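Local atomic coordinates of VESB protease (Vibrio cholerae, PDB entry 4LK4), a protein that is a secreted serine protease of the trypsin family, probably an endopeptidase that cleaves peptide bonds within protein chains. Residues T232-S235 against Y236-W240; T119-G122 against P123-T127; S94-S98 against N99-D103; I203-T207 against G208-L212. The protein carries 1 engineered substitution. One frame throughout, in Å; residues are numbered along the deposited sequence.

Contact 1: residues T232-S235 against Y236-W240; sequences TNVS and YFRDW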
loop_
_atom_site.group_PDB
_atom_site.type_symbol
_atom_site.label_atom_id
_atom_site.label_comp_id
_atom_site.label_asym_id
_atom_site.label_seq_id
_atom_site.Cartn_x
_atom_site.Cartn_y
_atom_site.Cartn_z
ATOM N N THR A 232 7.575 -4.635 6.260
ATOM C CA THR A 232 6.743 -5.451 5.432
ATOM C C THR A 232 7.636 -6.015 4.335
ATOM O O THR A 232 8.506 -5.318 3.810
ATOM C CB THR A 232 5.585 -4.656 4.851
ATOM O OG1 THR A 232 4.766 -4.160 5.919
ATOM C CG2 THR A 232 4.730 -5.521 3.954
ATOM N N ASN A 233 7.424 -7.293 4.034
ATOM C CA ASN A 233 8.243 -8.049 3.126
ATOM C C ASN A 233 7.796 -7.928 1.648
ATOM O O ASN A 233 6.835 -8.558 1.237
ATOM C CB ASN A 233 8.193 -9.490 3.594
ATOM C CG ASN A 233 8.952 -10.434 2.694
ATOM O OD1 ASN A 233 9.449 -10.058 1.618
ATOM N ND2 ASN A 233 9.054 -11.686 3.134
ATOM N N VAL A 234 8.505 -7.132 0.854
ATOM C CA VAL A 234 8.090 -6.894 -0.510
ATOM C C VAL A 234 8.120 -8.152 -1.391
ATOM O O VAL A 234 7.259 -8.314 -2.284
ATOM C CB VAL A 234 8.912 -5.765 -1.149
ATOM C CG1 VAL A 234 8.750 -5.720 -2.665
ATOM C CG2 VAL A 234 8.487 -4.440 -0.573
ATOM N N SER A 235 9.080 -9.041 -1.167
ATOM C CA SER A 235 9.144 -10.281 -1.968
ATOM C C SER A 235 7.862 -11.083 -1.863
ATOM O O SER A 235 7.334 -11.568 -2.855
ATOM C CB SER A 235 10.283 -11.164 -1.528
ATOM O OG SER A 235 11.489 -10.606 -1.964
ATOM N N TYR A 236 7.348 -11.184 -0.644
ATOM C CA TYR A 236 6.196 -12.001 -0.352
ATOM C C TYR A 236 4.959 -11.387 -0.988
ATOM O O TYR A 236 3.940 -12.057 -1.101
ATOM C CB TYR A 236 6.065 -12.096 1.180
ATOM C CG TYR A 236 4.871 -12.845 1.730
ATOM C CD1 TYR A 236 4.893 -14.225 1.874
ATOM C CD2 TYR A 236 3.747 -12.179 2.123
ATOM C CE1 TYR A 236 3.802 -14.928 2.380
ATOM C CE2 TYR A 236 2.646 -12.860 2.631
ATOM C CZ TYR A 236 2.691 -14.236 2.755
ATOM O OH TYR A 236 1.617 -14.903 3.264
ATOM N N PHE A 237 5.032 -10.103 -1.362
ATOM C CA PHE A 237 3.855 -9.356 -1.814
ATOM C C PHE A 237 3.836 -8.945 -3.299
ATOM O O PHE A 237 2.955 -8.188 -3.715
ATOM C CB PHE A 237 3.612 -8.133 -0.892
ATOM C CG PHE A 237 2.879 -8.475 0.401
ATOM C CD1 PHE A 237 1.646 -9.101 0.372
ATOM C CD2 PHE A 237 3.439 -8.182 1.632
ATOM C CE1 PHE A 237 0.984 -9.417 1.554
ATOM C CE2 PHE A 237 2.810 -8.511 2.806
ATOM C CZ PHE A 237 1.569 -9.125 2.771
ATOM N N ARG A 238 4.751 -9.478 -4.106
ATOM C CA ARG A 238 4.859 -9.075 -5.503
ATOM C C ARG A 238 3.562 -9.247 -6.290
ATOM O O ARG A 238 3.182 -8.345 -7.049
ATOM C CB ARG A 238 6.000 -9.829 -6.168
ATOM C CG ARG A 238 7.370 -9.500 -5.580
ATOM C CD ARG A 238 7.657 -8.023 -5.678
ATOM N NE ARG A 238 7.401 -7.560 -7.032
ATOM C CZ ARG A 238 8.288 -7.590 -8.026
ATOM N NH1 ARG A 238 9.516 -8.028 -7.824
ATOM N NH2 ARG A 238 7.933 -7.167 -9.231
ATOM N N ASP A 239 2.875 -10.378 -6.107
ATOM C CA ASP A 239 1.613 -10.599 -6.791
ATOM C C ASP A 239 0.547 -9.639 -6.328
ATOM O O ASP A 239 -0.265 -9.165 -7.145
ATOM C CB ASP A 239 1.096 -12.034 -6.601
ATOM C CG ASP A 239 1.957 -13.064 -7.309
ATOM O OD1 ASP A 239 2.839 -12.691 -8.111
ATOM O OD2 ASP A 239 1.758 -14.248 -7.038
ATOM N N TRP A 240 0.508 -9.367 -5.026
ATOM C CA TRP A 240 -0.518 -8.456 -4.530
ATOM C C TRP A 240 -0.293 -7.071 -5.135
ATOM O O TRP A 240 -1.238 -6.390 -5.551
ATOM C CB TRP A 240 -0.545 -8.426 -3.001
ATOM C CG TRP A 240 -1.604 -7.535 -2.487
ATOM C CD1 TRP A 240 -2.898 -7.879 -2.209
ATOM C CD2 TRP A 240 -1.491 -6.134 -2.228
ATOM N NE1 TRP A 240 -3.592 -6.774 -1.775
ATOM C CE2 TRP A 240 -2.752 -5.689 -1.788
ATOM C CE3 TRP A 240 -0.446 -5.200 -2.350
ATOM C CZ2 TRP A 240 -2.999 -4.364 -1.457
ATOM C CZ3 TRP A 240 -0.699 -3.894 -2.029
ATOM C CH2 TRP A 240 -1.973 -3.487 -1.588
#

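Contact 2: residues T119-G122 against P123-T127; sequences TLAG and PATRT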
loop_
_atom_site.group_PDB
_atom_site.type_symbol
_atom_site.label_atom_id
_atom_site.label_comp_id
_atom_site.label_asym_id
_atom_site.label_seq_id
_atom_site.Cartn_x
_atom_site.Cartn_y
_atom_site.Cartn_z
ATOM N N THR A 119 13.178 -0.323 -8.136
ATOM C CA THR A 119 13.132 -1.693 -8.557
ATOM C C THR A 119 12.836 -2.481 -7.310
ATOM O O THR A 119 13.506 -2.328 -6.282
ATOM C CB THR A 119 14.470 -2.110 -9.203
ATOM O OG1 THR A 119 14.688 -1.309 -10.373
ATOM C CG2 THR A 119 14.451 -3.592 -9.609
ATOM N N LEU A 120 11.793 -3.294 -7.392
ATOM C CA LEU A 120 11.351 -4.082 -6.263
ATOM C C LEU A 120 12.111 -5.373 -6.242
ATOM O O LEU A 120 12.529 -5.859 -7.280
ATOM C CB LEU A 120 9.859 -4.368 -6.379
ATOM C CG LEU A 120 8.897 -3.194 -6.226
ATOM C CD1 LEU A 120 7.466 -3.705 -6.193
ATOM C CD2 LEU A 120 9.178 -2.419 -4.968
ATOM N N ALA A 121 12.305 -5.936 -5.058
ATOM C CA ALA A 121 12.976 -7.228 -4.951
ATOM C C ALA A 121 12.110 -8.353 -5.572
ATOM O O ALA A 121 10.881 -8.300 -5.537
ATOM C CB ALA A 121 13.277 -7.534 -3.500
ATOM N N GLY A 122 12.783 -9.364 -6.124
ATOM C CA GLY A 122 12.137 -10.490 -6.772
ATOM C C GLY A 122 11.428 -11.354 -5.758
ATOM O O GLY A 122 11.785 -11.380 -4.587
ATOM N N PRO A 123 10.411 -12.079 -6.197
ATOM C CA PRO A 123 9.687 -12.938 -5.244
ATOM C C PRO A 123 10.606 -13.866 -4.428
ATOM O O PRO A 123 10.323 -14.140 -3.272
ATOM C CB PRO A 123 8.767 -13.777 -6.140
ATOM C CG PRO A 123 8.757 -13.106 -7.479
ATOM C CD PRO A 123 9.947 -12.217 -7.591
ATOM N N ALA A 124 11.698 -14.335 -5.022
ATOM C CA ALA A 124 12.604 -15.242 -4.333
ATOM C C ALA A 124 13.718 -14.555 -3.520
ATOM O O ALA A 124 14.477 -15.238 -2.822
ATOM C CB ALA A 124 13.226 -16.192 -5.348
ATOM N N THR A 125 13.844 -13.231 -3.604
ATOM C CA THR A 125 15.022 -12.572 -3.047
ATOM C C THR A 125 15.112 -12.632 -1.509
ATOM O O THR A 125 16.160 -12.935 -0.970
ATOM C CB THR A 125 15.108 -11.107 -3.495
ATOM O OG1 THR A 125 15.072 -11.029 -4.924
ATOM C CG2 THR A 125 16.399 -10.446 -2.958
ATOM N N ARG A 126 14.019 -12.354 -0.807
ATOM C CA ARG A 126 14.058 -12.263 0.655
ATOM C C ARG A 126 14.510 -13.543 1.316
ATOM O O ARG A 126 15.336 -13.525 2.227
ATOM C CB ARG A 126 12.696 -11.890 1.207
ATOM C CG ARG A 126 12.320 -12.600 2.500
ATOM C CD ARG A 126 12.622 -11.721 3.652
ATOM N NE ARG A 126 12.599 -12.376 4.961
ATOM C CZ ARG A 126 13.674 -12.845 5.576
ATOM N NH1 ARG A 126 14.844 -12.859 4.964
ATOM N NH2 ARG A 126 13.574 -13.324 6.794
ATOM N N THR A 127 13.952 -14.662 0.897
ATOM C CA THR A 127 14.359 -15.920 1.519
ATOM C C THR A 127 15.768 -16.344 1.095
ATOM O O THR A 127 16.304 -17.237 1.723
ATOM C CB THR A 127 13.356 -17.074 1.323
ATOM O OG1 THR A 127 13.280 -17.434 -0.053
ATOM C CG2 THR A 127 11.978 -16.680 1.813
#

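Contact 3: residues S94-S98 against N99-D103; sequences SYSPS and NLLND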
loop_
_atom_site.group_PDB
_atom_site.type_symbol
_atom_site.label_atom_id
_atom_site.label_comp_id
_atom_site.label_asym_id
_atom_site.label_seq_id
_atom_site.Cartn_x
_atom_site.Cartn_y
_atom_site.Cartn_z
ATOM N N SER A 94 -6.435 -8.197 4.012
ATOM C CA SER A 94 -6.063 -8.911 5.246
ATOM C C SER A 94 -5.205 -8.057 6.208
ATOM O O SER A 94 -4.737 -8.545 7.236
ATOM C CB SER A 94 -5.355 -10.237 4.906
ATOM O OG SER A 94 -6.239 -11.079 4.141
ATOM N N TYR A 95 -5.017 -6.781 5.897
ATOM C CA TYR A 95 -4.387 -5.860 6.848
ATOM C C TYR A 95 -5.171 -5.897 8.134
ATOM O O TYR A 95 -6.407 -5.828 8.117
ATOM C CB TYR A 95 -4.360 -4.434 6.307
ATOM C CG TYR A 95 -4.047 -3.386 7.343
ATOM C CD1 TYR A 95 -2.823 -3.364 8.007
ATOM C CD2 TYR A 95 -4.972 -2.408 7.650
ATOM C CE1 TYR A 95 -2.531 -2.384 8.941
ATOM C CE2 TYR A 95 -4.706 -1.443 8.583
ATOM C CZ TYR A 95 -3.485 -1.428 9.225
ATOM O OH TYR A 95 -3.282 -0.457 10.162
ATOM N N SER A 96 -4.466 -6.071 9.237
ATOM C CA SER A 96 -5.069 -5.987 10.565
ATOM C C SER A 96 -4.298 -4.921 11.328
ATOM O O SER A 96 -3.088 -5.053 11.533
ATOM C CB SER A 96 -5.002 -7.331 11.322
ATOM O OG SER A 96 -3.659 -7.841 11.393
ATOM N N PRO A 97 -4.982 -3.867 11.752
ATOM C CA PRO A 97 -4.314 -2.803 12.474
ATOM C C PRO A 97 -3.861 -3.192 13.880
ATOM O O PRO A 97 -3.028 -2.509 14.424
ATOM C CB PRO A 97 -5.383 -1.710 12.561
ATOM C CG PRO A 97 -6.668 -2.444 12.525
ATOM C CD PRO A 97 -6.448 -3.706 11.740
ATOM N N SER A 98 -4.371 -4.259 14.482
ATOM C CA SER A 98 -3.975 -4.541 15.874
ATOM C C SER A 98 -2.486 -4.882 15.942
ATOM O O SER A 98 -1.756 -4.280 16.725
ATOM C CB SER A 98 -4.833 -5.631 16.535
ATOM O OG SER A 98 -5.210 -6.596 15.587
ATOM N N ASN A 99 -2.039 -5.810 15.098
ATOM C CA ASN A 99 -0.632 -6.229 15.080
ATOM C C ASN A 99 0.064 -5.936 13.744
ATOM O O ASN A 99 1.160 -6.423 13.473
ATOM C CB ASN A 99 -0.540 -7.706 15.422
ATOM C CG ASN A 99 -1.359 -8.581 14.474
ATOM O OD1 ASN A 99 -1.819 -8.149 13.393
ATOM N ND2 ASN A 99 -1.563 -9.828 14.890
ATOM N N LEU A 100 -0.581 -5.120 12.928
ATOM C CA LEU A 100 -0.040 -4.644 11.671
ATOM C C LEU A 100 0.499 -5.712 10.713
ATOM O O LEU A 100 1.447 -5.444 9.974
ATOM C CB LEU A 100 1.040 -3.605 11.930
ATOM C CG LEU A 100 0.688 -2.323 12.687
ATOM C CD1 LEU A 100 1.927 -1.431 12.743
ATOM C CD2 LEU A 100 -0.423 -1.588 11.979
ATOM N N LEU A 101 -0.093 -6.897 10.688
ATOM C CA LEU A 101 0.204 -7.817 9.598
ATOM C C LEU A 101 -0.403 -7.345 8.266
ATOM O O LEU A 101 -1.431 -6.687 8.219
ATOM C CB LEU A 101 -0.262 -9.246 9.892
ATOM C CG LEU A 101 0.250 -9.924 11.173
ATOM C CD1 LEU A 101 -0.314 -11.335 11.258
ATOM C CD2 LEU A 101 1.766 -9.963 11.274
ATOM N N ASN A 102 0.272 -7.715 7.194
ATOM C CA ASN A 102 -0.070 -7.347 5.847
ATOM C C ASN A 102 -0.172 -5.856 5.713
ATOM O O ASN A 102 -1.102 -5.343 5.111
ATOM C CB ASN A 102 -1.342 -8.048 5.413
ATOM C CG ASN A 102 -1.314 -9.514 5.751
ATOM O OD1 ASN A 102 -0.392 -10.243 5.368
ATOM N ND2 ASN A 102 -2.305 -9.954 6.506
ATOM N N ASP A 103 0.824 -5.175 6.268
ATOM C CA ASP A 103 0.837 -3.730 6.330
ATOM C C ASP A 103 1.375 -3.193 5.026
ATOM O O ASP A 103 2.526 -2.819 4.924
ATOM C CB ASP A 103 1.692 -3.263 7.501
ATOM C CG ASP A 103 1.554 -1.779 7.792
ATOM O OD1 ASP A 103 0.606 -1.132 7.294
ATOM O OD2 ASP A 103 2.416 -1.260 8.548
#

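Contact 4: residues I203-T207 against G208-L212; sequences IVVKT and GREQL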
loop_
_atom_site.group_PDB
_atom_site.type_symbol
_atom_site.label_atom_id
_atom_site.label_comp_id
_atom_site.label_asym_id
_atom_site.label_seq_id
_atom_site.Cartn_x
_atom_site.Cartn_y
_atom_site.Cartn_z
ATOM N N ILE A 203 13.049 0.061 2.490
ATOM C CA ILE A 203 14.332 -0.482 2.912
ATOM C C ILE A 203 14.805 -1.294 1.708
ATOM O O ILE A 203 14.052 -2.068 1.142
ATOM C CB ILE A 203 14.193 -1.293 4.236
ATOM C CG1 ILE A 203 15.506 -1.914 4.685
ATOM C CG2 ILE A 203 13.135 -2.387 4.125
ATOM C CD1 ILE A 203 15.395 -2.532 6.076
ATOM N N VAL A 204 16.050 -1.086 1.304
ATOM C CA VAL A 204 16.573 -1.645 0.076
ATOM C C VAL A 204 17.798 -2.473 0.384
ATOM O O VAL A 204 18.482 -2.224 1.366
ATOM C CB VAL A 204 16.950 -0.521 -0.930
ATOM C CG1 VAL A 204 15.786 0.436 -1.124
ATOM C CG2 VAL A 204 18.155 0.267 -0.470
ATOM N N VAL A 205 18.109 -3.437 -0.469
ATOM C CA VAL A 205 19.345 -4.223 -0.306
ATOM C C VAL A 205 20.493 -3.277 -0.615
ATOM O O VAL A 205 20.520 -2.655 -1.680
ATOM C CB VAL A 205 19.385 -5.439 -1.250
ATOM C CG1 VAL A 205 20.584 -6.315 -0.958
ATOM C CG2 VAL A 205 18.116 -6.268 -1.106
ATOM N N LYS A 206 21.449 -3.153 0.308
ATOM C CA LYS A 206 22.510 -2.164 0.163
ATOM C C LYS A 206 23.293 -2.348 -1.141
ATOM O O LYS A 206 23.540 -1.359 -1.832
ATOM C CB LYS A 206 23.429 -2.179 1.373
ATOM C CG LYS A 206 24.605 -1.221 1.274
ATOM C CD LYS A 206 25.152 -0.950 2.665
ATOM C CE LYS A 206 26.389 -0.054 2.633
ATOM N NZ LYS A 206 25.984 1.386 2.718
ATOM N N THR A 207 23.658 -3.585 -1.481
ATOM C CA THR A 207 24.214 -3.873 -2.806
ATOM C C THR A 207 23.090 -4.237 -3.784
ATOM O O THR A 207 22.429 -5.254 -3.604
ATOM C CB THR A 207 25.228 -5.047 -2.769
ATOM O OG1 THR A 207 26.145 -4.860 -1.689
ATOM C CG2 THR A 207 26.018 -5.121 -4.070
ATOM N N GLY A 208 22.884 -3.424 -4.819
ATOM C CA GLY A 208 21.817 -3.661 -5.815
ATOM C C GLY A 208 20.621 -2.725 -5.674
ATOM O O GLY A 208 19.961 -2.390 -6.655
ATOM N N ARG A 209 20.325 -2.302 -4.448
ATOM C CA ARG A 209 19.319 -1.251 -4.196
ATOM C C ARG A 209 17.878 -1.674 -4.419
ATOM O O ARG A 209 17.002 -0.823 -4.460
ATOM C CB ARG A 209 19.556 0.010 -5.052
ATOM C CG ARG A 209 20.990 0.482 -5.193
ATOM C CD ARG A 209 21.668 0.694 -3.859
ATOM N NE ARG A 209 21.085 1.806 -3.116
ATOM C CZ ARG A 209 21.541 2.218 -1.937
ATOM N NH1 ARG A 209 22.598 1.613 -1.362
ATOM N NH2 ARG A 209 20.942 3.237 -1.332
ATOM N N GLU A 210 17.622 -2.961 -4.583
ATOM C CA GLU A 210 16.257 -3.422 -4.835
ATOM C C GLU A 210 15.499 -3.167 -3.519
ATOM O O GLU A 210 16.065 -3.349 -2.433
ATOM C CB GLU A 210 16.228 -4.914 -5.225
ATOM C CG GLU A 210 17.026 -5.320 -6.491
ATOM C CD GLU A 210 18.550 -5.580 -6.282
ATOM O OE1 GLU A 210 19.110 -5.473 -5.147
ATOM O OE2 GLU A 210 19.221 -5.910 -7.291
ATOM N N GLN A 211 14.251 -2.708 -3.604
ATOM C CA GLN A 211 13.459 -2.509 -2.399
ATOM C C GLN A 211 12.994 -3.840 -1.879
ATOM O O GLN A 211 12.214 -4.520 -2.518
ATOM C CB GLN A 211 12.257 -1.611 -2.636
ATOM C CG GLN A 211 11.394 -1.462 -1.403
ATOM C CD GLN A 211 10.304 -0.404 -1.563
ATOM O OE1 GLN A 211 10.190 0.272 -2.591
ATOM N NE2 GLN A 211 9.511 -0.250 -0.532
ATOM N N LEU A 212 13.509 -4.213 -0.721
ATOM C CA LEU A 212 13.199 -5.469 -0.089
ATOM C C LEU A 212 11.986 -5.300 0.830
ATOM O O LEU A 212 11.278 -6.246 1.110
ATOM C CB LEU A 212 14.389 -5.904 0.751
ATOM C CG LEU A 212 14.258 -7.203 1.549
ATOM C CD1 LEU A 212 14.229 -8.397 0.624
ATOM C CD2 LEU A 212 15.427 -7.347 2.503
HETATM O O HOH W 1 23.522 2.567 1.157
#

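Contact 1: residues T232-S235 against Y236-W240
Between strand 229-233 and helix 238-243 the backbone turns sharply at Val234 to Phe237, where Phe237 N bonds Val234 O at 3.0 Å. One residue earlier, Tyr236 N reaches both oxygens of Asn233. The bond to O is weak and bent. The bond from Tyr236 N to Asn233 OD1, 3.3 Å, is also weak but straighter. Asn233 can offer OD1 because its CG stands anti to the backbone N (chi1 177°). Asn233 ND2 lies 3.6 Å from Tyr236 CB and donates to Ser182 O. The Phe237 ring is approached obliquely. Thr232 CG2 sits 3.7 Å from Phe237 CE2, and Asn233 O is 3.4 Å from Phe237 CD2. Tyr236 CD2 lies over the centre of one face of the same ring. The ring of His92 also meets that of Phe237. Arg238 packs back on the turn. The bend at chi2 (-58°) brings Arg238 CD to 3.9 Å from Val234 CG1. The further bend at chi3 carries the guanidinium on, and NH1 bonds Ala121 O. One firm backbone bond and two weak ones thus hold the turn that starts the C-terminal helix of the trypsin-like domain, and apolar contacts seat its first residues against the end of the strand.

Contact 2: residues T119-G122 against P123-T127
Gly122 and Pro123 open a tight turn that leads into the short helix 125-128, with Gly122 O facing the residues that follow. Pro123 comes first. Its ring has no N-H to give and holds its backbone phi near -52°, a value suited to the second position of a type I turn. Ala124 takes the third position and turns its methyl away from residues 119-122. Thr125 closes the turn. Thr125 N bonds Gly122 O at 2.9 Å, nearly straight at 168°. Thr125 OG1 adds a weak bond to Gly122 O at 3.3 Å. The hydroxyl can reach back because it lies beside its own backbone N, anti to the carbonyl carbon (chi1 -55°). Thr125 CB also rests 4.0 Å from Ala121 CB. Arg126 NH2 bonds Gln165 OE1, while the backbone N of Arg126 bonds Ser235 OG. That same serine hydroxyl also bonds Gly122 O. A single carbonyl therefore meets a backbone N-H and two hydroxyls, one of them weakly. This holds the turn that leads into the short, weakly bonded helix and ties it to the loop at Ser235.

Contact 3: residues S94-S98 against N99-D103
Asn99, Tyr95 and Asn102 carry most of this contact, which folds the loop between strands 82-91 and 105-109 back on itself. Asn99 turns its amide inward, towards Ser96. Asn99 OD1 accepts Ser96 OG at 2.7 Å, in the carbonyl plane. Both side chains sit between their backbone N and carbonyl carbon (chi1 54° for Ser96, 57° for Asn99), and this lets them meet across the turn. Leu101 N adds a weak bond to the same OD1. Tyr95 lies alongside two residues of the returning chain. Leu100 CD2 comes to the ring edge, near its plane, 3.6 Å from Tyr95 OH. Asp103 runs beside the ring in the same direction, with Asp103 OD1 3.8 Å from Tyr95 CE1 and the two planes only 25° apart. Pro97 N lies over one face of the ring, toward the rim. The phenol hydroxyl bonds Asp59. Asn102 closes the other end of the loop. Asn102 ND2 bonds Ser94 O at 2.9 Å. The acceptor lies in the amide plane, but the donor stands above the carbonyl plane. Between these ends, Leu101 O receives Ser96 N at 3.3 Å and a CA-H of Tyr95. Asp103 OD2 bonds His56 ND1 and Ser216 OG, consistent with the aspartate and histidine of a trypsin-type catalytic triad. The amide bonds and the Tyr95 packing thus shape the loop just before Asp103, and the Tyr95 ring packs beside the Asp103 carboxylate.

Contact 4: residues I203-T207 against G208-L212
Arg209 folds back over Val204 and reaches Lys206 O with its edge, across the turn of the hairpin formed by strands 202-205 and 211-216. Its chain is bent at chi2 and chi3, which swings the guanidinium towards the first strand. Val204 CG2 lies 4.0 Å above one face of the Arg209 guanidinium, displaced toward the rim. Lys206 O accepts Arg209 NH1 at 3.2 Å through a lone pair in the carbonyl plane, the oxygen standing 20° out of the guanidinium plane. A water at the guanidinium edge takes bonds from both Arg209 NH1 and Lys206 NZ, whose nitrogens are 5.3 Å apart. The lysine also forms a salt bridge to Asp159, which would offset the nearness of two positive groups. Val205 and Leu212 meet at an angle, with Val205 CG2 4.2 Å from Leu212 CB. Glu210, bent at chi2, has OE1 3.9 Å from Val205 CB. Val204 and Gln211 form a non-hydrogen-bonded antiparallel pair, and Gln211 OE1 bonds Ser44. Next to this pair, Leu212 N bonds Ile203 O at 2.9 Å. Val205 N bonds Glu210 O, and Arg209 N bonds Val205 O, each at 2.8 Å. With Arg209 at a positive phi, these last two bonds match a G1-type beta bulge. Gly208, also at positive phi, has backbone angles at which a side chain would collide with Thr207 O. Backbone bonds and the bulge therefore define the hairpin end, while the arginine ties it together with one carbonyl bond and a water bridge.

In the fold
All four contacts lie in the trypsin-like part of the chain, in the order 3, 2, 4, 1. Contact 3 is a loop between two strands of the six-stranded barrel. Contacts 4 and 1 involve strands 202-205, 211-216 and 229-233 of the seven-stranded sheet and join through Val234 N and Leu212 O. Contact 2 touches both: its centre is about 8 Å from that of contact 1 and 9 Å from that of contact 4. Thr119 and Ala121 bond Gln211. Contact 3 lies about 14 Å from contact 1, centre to centre. Contact 1 touches all three others, and its Thr232 OG1 bond to Asp103 O joins the sheet to the loop carrying the probable catalytic aspartate.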